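Local coordinates for tetratricopeptide TPR_2 repeat protein (Thermobaculum terrenum, PDB 5DJS), which combines tetratricopeptide repeat helices with a GT-B-type glycosyltransferase family 41 region and holds uridine-5'-diphosphate in the model, at residues I165-G170 against Y179-V184; I185-R190 against S499-F504; L26-A31 against G50-E55. The protein carries 1 engineered substitution. All blocks are in the same frame, centred on the assembly; numbering follows the deposited sequence.

Contact 1 of 3, residues I165-G170 against Y179-V184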
loop_
_atom_site.group_PDB
_atom_site.type_symbol
_atom_site.label_atom_id
_atom_site.label_comp_id
_atom_site.label_asym_id
_atom_site.label_seq_id
_atom_site.Cartn_x
_atom_site.Cartn_y
_atom_site.Cartn_z
ATOM N N ILE A 165 17.019 -14.240 -7.737
ATOM C CA ILE A 165 15.742 -13.572 -7.484
ATOM C C ILE A 165 15.902 -12.072 -7.673
ATOM O O ILE A 165 16.830 -11.460 -7.141
ATOM C CB ILE A 165 15.188 -13.850 -6.069
ATOM C CG1 ILE A 165 15.036 -15.357 -5.836
ATOM C CG2 ILE A 165 13.825 -13.188 -5.891
ATOM C CD1 ILE A 165 14.889 -15.731 -4.380
ATOM N N GLY A 166 14.977 -11.497 -8.432
ATOM C CA GLY A 166 14.935 -10.061 -8.684
ATOM C C GLY A 166 13.693 -9.448 -8.072
ATOM O O GLY A 166 12.572 -9.858 -8.379
ATOM N N TYR A 167 13.901 -8.476 -7.193
ATOM C CA TYR A 167 12.815 -7.736 -6.531
ATOM C C TYR A 167 12.677 -6.370 -7.201
ATOM O O TYR A 167 13.625 -5.574 -7.180
ATOM C CB TYR A 167 13.119 -7.590 -5.027
ATOM C CG TYR A 167 12.928 -8.886 -4.272
ATOM C CD1 TYR A 167 11.643 -9.361 -3.995
ATOM C CD2 TYR A 167 14.015 -9.659 -3.872
ATOM C CE1 TYR A 167 11.442 -10.556 -3.325
ATOM C CE2 TYR A 167 13.825 -10.860 -3.190
ATOM C CZ TYR A 167 12.535 -11.301 -2.921
ATOM O OH TYR A 167 12.315 -12.486 -2.267
ATOM N N VAL A 168 11.516 -6.108 -7.805
ATOM C CA VAL A 168 11.294 -4.873 -8.562
ATOM C C VAL A 168 10.252 -4.016 -7.858
ATOM O O VAL A 168 9.087 -4.415 -7.754
ATOM C CB VAL A 168 10.825 -5.140 -10.017
ATOM C CG1 VAL A 168 10.989 -3.875 -10.856
ATOM C CG2 VAL A 168 11.592 -6.302 -10.654
ATOM N N SER A 169 10.667 -2.834 -7.398
ATOM C CA SER A 169 9.767 -1.920 -6.701
ATOM C C SER A 169 10.248 -0.493 -6.751
ATOM O O SER A 169 11.445 -0.234 -6.806
ATOM C CB SER A 169 9.643 -2.309 -5.234
ATOM O OG SER A 169 8.608 -1.570 -4.612
ATOM N N GLY A 170 9.294 0.430 -6.711
ATOM C CA GLY A 170 9.575 1.857 -6.576
ATOM C C GLY A 170 9.302 2.398 -5.193
ATOM O O GLY A 170 9.237 3.615 -5.013
ATOM N N TYR A 179 9.959 -2.148 4.651
ATOM C CA TYR A 179 9.936 -2.676 6.020
ATOM C C TYR A 179 9.845 -4.201 6.041
ATOM O O TYR A 179 10.550 -4.845 6.810
ATOM C CB TYR A 179 8.785 -2.062 6.856
ATOM C CG TYR A 179 8.900 -0.561 7.138
ATOM C CD1 TYR A 179 10.138 0.038 7.426
ATOM C CD2 TYR A 179 7.765 0.255 7.154
ATOM C CE1 TYR A 179 10.242 1.396 7.692
ATOM C CE2 TYR A 179 7.864 1.616 7.417
ATOM C CZ TYR A 179 9.105 2.181 7.685
ATOM O OH TYR A 179 9.216 3.531 7.941
ATOM N N PHE A 180 8.984 -4.763 5.194
ATOM C CA PHE A 180 8.814 -6.221 5.092
ATOM C C PHE A 180 9.839 -6.921 4.188
ATOM O O PHE A 180 10.041 -8.133 4.313
ATOM C CB PHE A 180 7.414 -6.561 4.595
ATOM C CG PHE A 180 6.324 -6.270 5.589
ATOM C CD1 PHE A 180 6.235 -6.994 6.771
ATOM C CD2 PHE A 180 5.355 -5.296 5.327
ATOM C CE1 PHE A 180 5.224 -6.741 7.683
ATOM C CE2 PHE A 180 4.342 -5.039 6.240
ATOM C CZ PHE A 180 4.273 -5.766 7.414
ATOM N N LEU A 181 10.465 -6.185 3.270
ATOM C CA LEU A 181 11.477 -6.776 2.396
ATOM C C LEU A 181 12.806 -6.956 3.120
ATOM O O LEU A 181 13.472 -7.969 2.922
ATOM C CB LEU A 181 11.689 -5.941 1.130
ATOM C CG LEU A 181 12.651 -6.542 0.094
ATOM C CD1 LEU A 181 12.097 -7.841 -0.473
ATOM C CD2 LEU A 181 12.930 -5.543 -1.015
ATOM N N GLU A 182 13.198 -5.973 3.932
ATOM C CA GLU A 182 14.467 -6.028 4.692
ATOM C C GLU A 182 14.769 -7.383 5.374
ATOM O O GLU A 182 15.840 -7.947 5.145
ATOM C CB GLU A 182 14.554 -4.878 5.711
ATOM C CG GLU A 182 15.813 -4.918 6.567
ATOM C CD GLU A 182 16.093 -3.623 7.303
ATOM O OE1 GLU A 182 17.275 -3.395 7.629
ATOM O OE2 GLU A 182 15.155 -2.841 7.572
ATOM N N PRO A 183 13.846 -7.903 6.209
ATOM C CA PRO A 183 14.111 -9.219 6.796
ATOM C C PRO A 183 14.337 -10.310 5.754
ATOM O O PRO A 183 15.263 -11.123 5.907
ATOM C CB PRO A 183 12.841 -9.519 7.607
ATOM C CG PRO A 183 11.809 -8.567 7.111
ATOM C CD PRO A 183 12.565 -7.348 6.686
ATOM N N VAL A 184 13.508 -10.311 4.707
ATOM C CA VAL A 184 13.580 -11.321 3.642
ATOM C C VAL A 184 14.922 -11.288 2.900
ATOM O O VAL A 184 15.527 -12.329 2.663
ATOM C CB VAL A 184 12.392 -11.195 2.658
ATOM C CG1 VAL A 184 12.577 -12.062 1.415
ATOM C CG2 VAL A 184 11.105 -11.591 3.360
#
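Strand 165-169 passes beside helix 179-184, with Tyr167 and Leu181 in register at 9.1 Å between their CA atoms. The contact is apolar and buried. Tyr167 points toward the helix, and Leu181 and Val184 point back at it from successive turns. With chi1 at -175°, CG of Leu181 stands opposite the backbone N, which carries the branch out to the ring. Its CD1 methyl sits over the centre of one ring face of Tyr167. CD1 is 3.9 Å from the ring centroid of Tyr167 and only 12° off the ring normal, a CH-pi contact. Val184 reaches the far end of the same ring, where its CG1 approaches Tyr167 OH at 3.7 Å. This methyl comes in obliquely, and the two side chains cross at about a right angle. The phenol oxygen is buried but has polar partners, since it hydrogen-bonds Tyr512 OH and His188 NE2. These two bonds probably hold the phenol end in place. The pair belongs to a beta-alpha-beta unit: strand 163-169, helix 176-187, strand 193-199. Val242 of the neighbouring strand 240-243 also touches Tyr167, and Leu508 of helix 479-521 packs against both Tyr167 and Val184.

Contact 2 of 3, residues I185-R190 against S499-F504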
loop_
_atom_site.group_PDB
_atom_site.type_symbol
_atom_site.label_atom_id
_atom_site.label_comp_id
_atom_site.label_asym_id
_atom_site.label_seq_id
_atom_site.Cartn_x
_atom_site.Cartn_y
_atom_site.Cartn_z
ATOM N N ILE A 185 15.368 -10.090 2.539
ATOM C CA ILE A 185 16.652 -9.904 1.873
ATOM C C ILE A 185 17.818 -10.359 2.756
ATOM O O ILE A 185 18.717 -11.043 2.269
ATOM C CB ILE A 185 16.833 -8.434 1.417
ATOM C CG1 ILE A 185 16.073 -8.219 0.121
ATOM C CG2 ILE A 185 18.293 -8.082 1.189
ATOM C CD1 ILE A 185 16.105 -6.787 -0.367
ATOM N N GLU A 186 17.811 -9.970 4.034
ATOM C CA GLU A 186 18.867 -10.383 4.975
ATOM C C GLU A 186 18.948 -11.906 5.127
ATOM O O GLU A 186 20.020 -12.470 5.049
ATOM C CB GLU A 186 18.673 -9.743 6.360
ATOM C CG GLU A 186 19.824 -10.022 7.329
ATOM C CD GLU A 186 19.650 -9.378 8.691
ATOM O OE1 GLU A 186 20.622 -8.753 9.176
ATOM O OE2 GLU A 186 18.552 -9.509 9.279
ATOM N N ALA A 187 17.811 -12.558 5.320
ATOM C CA ALA A 187 17.770 -13.989 5.657
ATOM C C ALA A 187 17.773 -14.956 4.470
ATOM O O ALA A 187 17.754 -16.171 4.672
ATOM C CB ALA A 187 16.552 -14.272 6.536
ATOM N N HIS A 188 17.776 -14.445 3.241
ATOM C CA HIS A 188 17.782 -15.322 2.065
ATOM C C HIS A 188 19.000 -16.248 2.091
ATOM O O HIS A 188 20.122 -15.785 2.247
ATOM C CB HIS A 188 17.749 -14.521 0.741
ATOM C CG HIS A 188 16.403 -14.470 0.091
ATOM N ND1 HIS A 188 15.616 -15.587 -0.077
ATOM C CD2 HIS A 188 15.714 -13.441 -0.451
ATOM C CE1 HIS A 188 14.491 -15.249 -0.679
ATOM N NE2 HIS A 188 14.526 -13.951 -0.915
ATOM N N ASP A 189 18.765 -17.549 1.938
ATOM C CA ASP A 189 19.840 -18.540 1.903
ATOM C C ASP A 189 20.697 -18.366 0.635
ATOM O O ASP A 189 20.254 -18.699 -0.474
ATOM C CB ASP A 189 19.244 -19.954 1.961
ATOM C CG ASP A 189 20.298 -21.042 2.136
ATOM O OD1 ASP A 189 21.492 -20.715 2.340
ATOM O OD2 ASP A 189 19.924 -22.236 2.060
ATOM N N ARG A 190 21.912 -17.845 0.812
ATOM C CA ARG A 190 22.824 -17.577 -0.301
ATOM C C ARG A 190 23.389 -18.819 -0.992
ATOM O O ARG A 190 23.898 -18.712 -2.106
ATOM C CB ARG A 190 23.974 -16.672 0.142
ATOM C CG ARG A 190 23.827 -15.232 -0.329
ATOM C CD ARG A 190 22.457 -14.668 0.014
ATOM N NE ARG A 190 22.383 -13.232 -0.238
ATOM C CZ ARG A 190 21.480 -12.426 0.313
ATOM N NH1 ARG A 190 20.575 -12.915 1.155
ATOM N NH2 ARG A 190 21.490 -11.127 0.033
ATOM N N SER A 499 12.232 -16.278 15.963
ATOM C CA SER A 499 12.188 -17.247 14.860
ATOM C C SER A 499 11.646 -16.722 13.513
ATOM O O SER A 499 12.036 -17.235 12.462
ATOM C CB SER A 499 11.384 -18.483 15.287
ATOM O OG SER A 499 10.011 -18.184 15.419
ATOM N N ASP A 500 10.784 -15.702 13.534
ATOM C CA ASP A 500 9.874 -15.424 12.396
ATOM C C ASP A 500 10.531 -14.939 11.105
ATOM O O ASP A 500 10.074 -15.291 10.016
ATOM C CB ASP A 500 8.785 -14.438 12.808
ATOM C CG ASP A 500 7.589 -14.502 11.911
ATOM O OD1 ASP A 500 6.950 -15.563 11.872
ATOM O OD2 ASP A 500 7.273 -13.504 11.240
ATOM N N GLN A 501 11.582 -14.129 11.225
ATOM C CA GLN A 501 12.402 -13.734 10.072
ATOM C C GLN A 501 12.799 -14.958 9.243
ATOM O O GLN A 501 12.337 -15.122 8.120
ATOM C CB GLN A 501 13.650 -12.964 10.527
ATOM C CG GLN A 501 14.669 -12.705 9.423
ATOM C CD GLN A 501 15.706 -11.665 9.792
ATOM O OE1 GLN A 501 15.834 -11.279 10.951
ATOM N NE2 GLN A 501 16.458 -11.201 8.796
ATOM N N GLY A 502 13.608 -15.834 9.831
ATOM C CA GLY A 502 14.101 -17.037 9.159
ATOM C C GLY A 502 13.022 -18.060 8.866
ATOM O O GLY A 502 13.086 -18.768 7.858
ATOM N N SER A 503 12.027 -18.140 9.740
ATOM C CA SER A 503 10.918 -19.065 9.545
ATOM C C SER A 503 10.093 -18.688 8.304
ATOM O O SER A 503 9.752 -19.558 7.496
ATOM C CB SER A 503 10.035 -19.104 10.790
ATOM O OG SER A 503 9.234 -20.262 10.779
ATOM N N PHE A 504 9.801 -17.389 8.142
ATOM C CA PHE A 504 9.056 -16.908 6.971
ATOM C C PHE A 504 9.828 -17.102 5.663
ATOM O O PHE A 504 9.290 -17.674 4.712
ATOM C CB PHE A 504 8.667 -15.422 7.074
ATOM C CG PHE A 504 8.078 -14.875 5.789
ATOM C CD1 PHE A 504 6.797 -15.244 5.396
ATOM C CD2 PHE A 504 8.819 -14.045 4.945
ATOM C CE1 PHE A 504 6.243 -14.783 4.210
ATOM C CE2 PHE A 504 8.271 -13.582 3.749
ATOM C CZ PHE A 504 6.982 -13.948 3.384
#
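Gln501 meets Glu186 with its amide and Ala187 with its aliphatic stem. The Glu186 and Gln501 side chains cross at about a right angle, yet their flat ends are nearly coplanar, with carboxylate and amide planes 26° apart. Gln501 NE2 donates to Glu186 OE2 at 2.7 Å. The bond is nearly straight, at 171°, and lies in the amide plane. OE2 accepts through its anti lone pair, away from the other carboxylate oxygen. Both chains are extended beyond CG, and their polar ends meet between the two helices. Closer to the backbone, Ala187 CB rests against Gln501 CG at 3.8 Å. Gly502 lies beside this point, and its CA comes within 5.9 Å of Ala187 CA. The contact ties the C-terminal part of helix 176-187, from the first parallel-sheet domain of the GT-B-type fold, to the long helix 479-521 near the chain's C-terminus. It lies at the surface. Gln501 NE2 also bonds Pro183 O, so two acceptors on helix 176-187 hold the amide. Asn312, in a loop, touches the Gln501 side chain as well, and Thr505 of helix 479-521 touches Ala187.

Contact 3 of 3, residues L26-A31 against G50-E55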
loop_
_atom_site.group_PDB
_atom_site.type_symbol
_atom_site.label_atom_id
_atom_site.label_comp_id
_atom_site.label_asym_id
_atom_site.label_seq_id
_atom_site.Cartn_x
_atom_site.Cartn_y
_atom_site.Cartn_z
ATOM N N LEU A 26 11.367 20.287 -2.428
ATOM C CA LEU A 26 11.500 21.695 -2.008
ATOM C C LEU A 26 11.973 22.636 -3.134
ATOM O O LEU A 26 11.590 23.811 -3.166
ATOM C CB LEU A 26 12.434 21.820 -0.785
ATOM C CG LEU A 26 11.913 21.263 0.554
ATOM C CD1 LEU A 26 13.052 21.069 1.549
ATOM C CD2 LEU A 26 10.826 22.149 1.159
ATOM N N ALA A 27 12.790 22.119 -4.051
ATOM C CA ALA A 27 13.262 22.895 -5.201
ATOM C C ALA A 27 12.221 23.016 -6.312
ATOM O O ALA A 27 12.146 24.058 -6.967
ATOM C CB ALA A 27 14.549 22.298 -5.756
ATOM N N SER A 28 11.449 21.953 -6.547
ATOM C CA SER A 28 10.368 21.981 -7.546
ATOM C C SER A 28 9.239 22.924 -7.116
ATOM O O SER A 28 8.725 23.691 -7.929
ATOM C CB SER A 28 9.809 20.578 -7.795
ATOM O OG SER A 28 8.894 20.574 -8.881
ATOM N N GLU A 29 8.867 22.852 -5.838
ATOM C CA GLU A 29 7.872 23.751 -5.250
ATOM C C GLU A 29 8.253 25.221 -5.441
ATOM O O GLU A 29 7.450 26.004 -5.937
ATOM C CB GLU A 29 7.677 23.452 -3.751
ATOM C CG GLU A 29 6.826 24.477 -3.000
ATOM C CD GLU A 29 6.684 24.193 -1.514
ATOM O OE1 GLU A 29 7.704 23.913 -0.850
ATOM O OE2 GLU A 29 5.550 24.278 -1.000
ATOM N N ARG A 30 9.465 25.597 -5.040
ATOM C CA ARG A 30 9.849 27.018 -5.051
ATOM C C ARG A 30 9.922 27.570 -6.486
ATOM O O ARG A 30 9.628 28.749 -6.721
ATOM C CB ARG A 30 11.130 27.287 -4.215
ATOM C CG ARG A 30 12.478 27.341 -4.943
ATOM C CD ARG A 30 13.593 27.851 -4.023
ATOM N NE ARG A 30 13.801 26.976 -2.866
ATOM C CZ ARG A 30 14.581 25.889 -2.834
ATOM N NH1 ARG A 30 15.286 25.494 -3.897
ATOM N NH2 ARG A 30 14.660 25.181 -1.709
ATOM N N ALA A 31 10.284 26.706 -7.434
ATOM C CA ALA A 31 10.256 27.043 -8.861
ATOM C C ALA A 31 8.826 27.234 -9.382
ATOM O O ALA A 31 8.572 28.140 -10.175
ATOM C CB ALA A 31 10.970 25.969 -9.670
ATOM N N GLY A 50 0.065 21.141 -7.061
ATOM C CA GLY A 50 -0.946 20.151 -6.720
ATOM C C GLY A 50 -0.385 18.781 -6.395
ATOM O O GLY A 50 -0.634 18.285 -5.298
ATOM N N LEU A 51 0.364 18.175 -7.332
ATOM C CA LEU A 51 0.980 16.841 -7.121
ATOM C C LEU A 51 1.821 16.803 -5.865
ATOM O O LEU A 51 1.661 15.915 -5.034
ATOM C CB LEU A 51 1.951 16.443 -8.237
ATOM C CG LEU A 51 1.598 16.450 -9.702
ATOM C CD1 LEU A 51 2.707 15.759 -10.490
ATOM C CD2 LEU A 51 0.294 15.736 -9.893
ATOM N N LEU A 52 2.734 17.768 -5.771
ATOM C CA LEU A 52 3.789 17.756 -4.774
ATOM C C LEU A 52 3.214 17.796 -3.376
ATOM O O LEU A 52 3.606 17.007 -2.525
ATOM C CB LEU A 52 4.744 18.937 -4.987
ATOM C CG LEU A 52 5.576 18.923 -6.276
ATOM C CD1 LEU A 52 6.194 20.296 -6.516
ATOM C CD2 LEU A 52 6.652 17.843 -6.237
ATOM N N HIS A 53 2.274 18.707 -3.157
ATOM C CA HIS A 53 1.549 18.782 -1.888
ATOM C C HIS A 53 0.659 17.558 -1.639
ATOM O O HIS A 53 0.470 17.161 -0.491
ATOM C CB HIS A 53 0.772 20.097 -1.793
ATOM C CG HIS A 53 1.647 21.267 -1.473
ATOM N ND1 HIS A 53 2.009 21.583 -0.181
ATOM C CD2 HIS A 53 2.273 22.167 -2.268
ATOM C CE1 HIS A 53 2.804 22.637 -0.193
ATOM N NE2 HIS A 53 2.982 23.010 -1.446
ATOM N N GLY A 54 0.138 16.966 -2.709
ATOM C CA GLY A 54 -0.561 15.682 -2.647
ATOM C C GLY A 54 0.319 14.542 -2.168
ATOM O O GLY A 54 -0.114 13.736 -1.347
ATOM N N GLU A 55 1.549 14.478 -2.682
ATOM C CA GLU A 55 2.557 13.517 -2.199
ATOM C C GLU A 55 2.971 13.823 -0.757
ATOM O O GLU A 55 3.120 12.902 0.039
ATOM C CB GLU A 55 3.794 13.480 -3.111
ATOM C CG GLU A 55 3.585 12.728 -4.426
ATOM C CD GLU A 55 4.826 12.694 -5.324
ATOM O OE1 GLU A 55 5.648 13.646 -5.302
ATOM O OE2 GLU A 55 4.977 11.703 -6.074
#
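This is helix-to-helix packing at the N-terminal end of the helical array. Residues 26-31 of helix 25-38 lie on residues 50-55 of helix 43-56, which falls in a tetratricopeptide repeat. The two short segments run roughly antiparallel, at 143°, and their axes approach to 10.3 Å. Glu29 and Leu52 are in register. Leu52 supplies the apolar part. Its CD1 methyl lies 3.6 Å from Ser28 OG and 3.8 Å from Glu29 N, so it rests against the backbone of the facing helix. Leu52 CG stands anti to its own carbonyl carbon (chi1 -66°), and the end of the side chain reaches across. One residue further on each helix, Glu29 and His53 form the polar part. The extended Glu29 chain brings OE2 to the edge of the imidazole, near its plane, 2.9 Å from His53 NE2. This hydrogen bond is weak, bent to 125°. The carboxylate is turned steeply against the ring, and the side chains cross at about a right angle. His53 ND1 bonds Asn58 OD1, which would help set the ring's rotation. Ser28 OG is held by Ala16 O of helix 5-21. Ser28 thus sits between helices 5-21 and 43-56, touching Ala19 and Leu48.

How the contacts relate
Along the chain the order is contact 3, contact 1, then the opening of contact 2. Contacts 1 and 2 share helix 176-187, and their centres lie 12 Å apart. Both are tied to helix 479-521, and they touch directly: Val184 packs on Phe504, and Ile165 on His188. The sheet strand 163-169, the helix beside it and the C-terminal helix therefore form one continuous packed unit. Contact 3 stands apart, in the N-terminal helices, where helix 43-56 belongs to a tetratricopeptide repeat. Its centre is 28 Å from that of contact 1 and 39 Å from that of contact 2, and it touches neither. Contacts 1 and 2 thus join the first parallel sheet to the helix near the C-terminus.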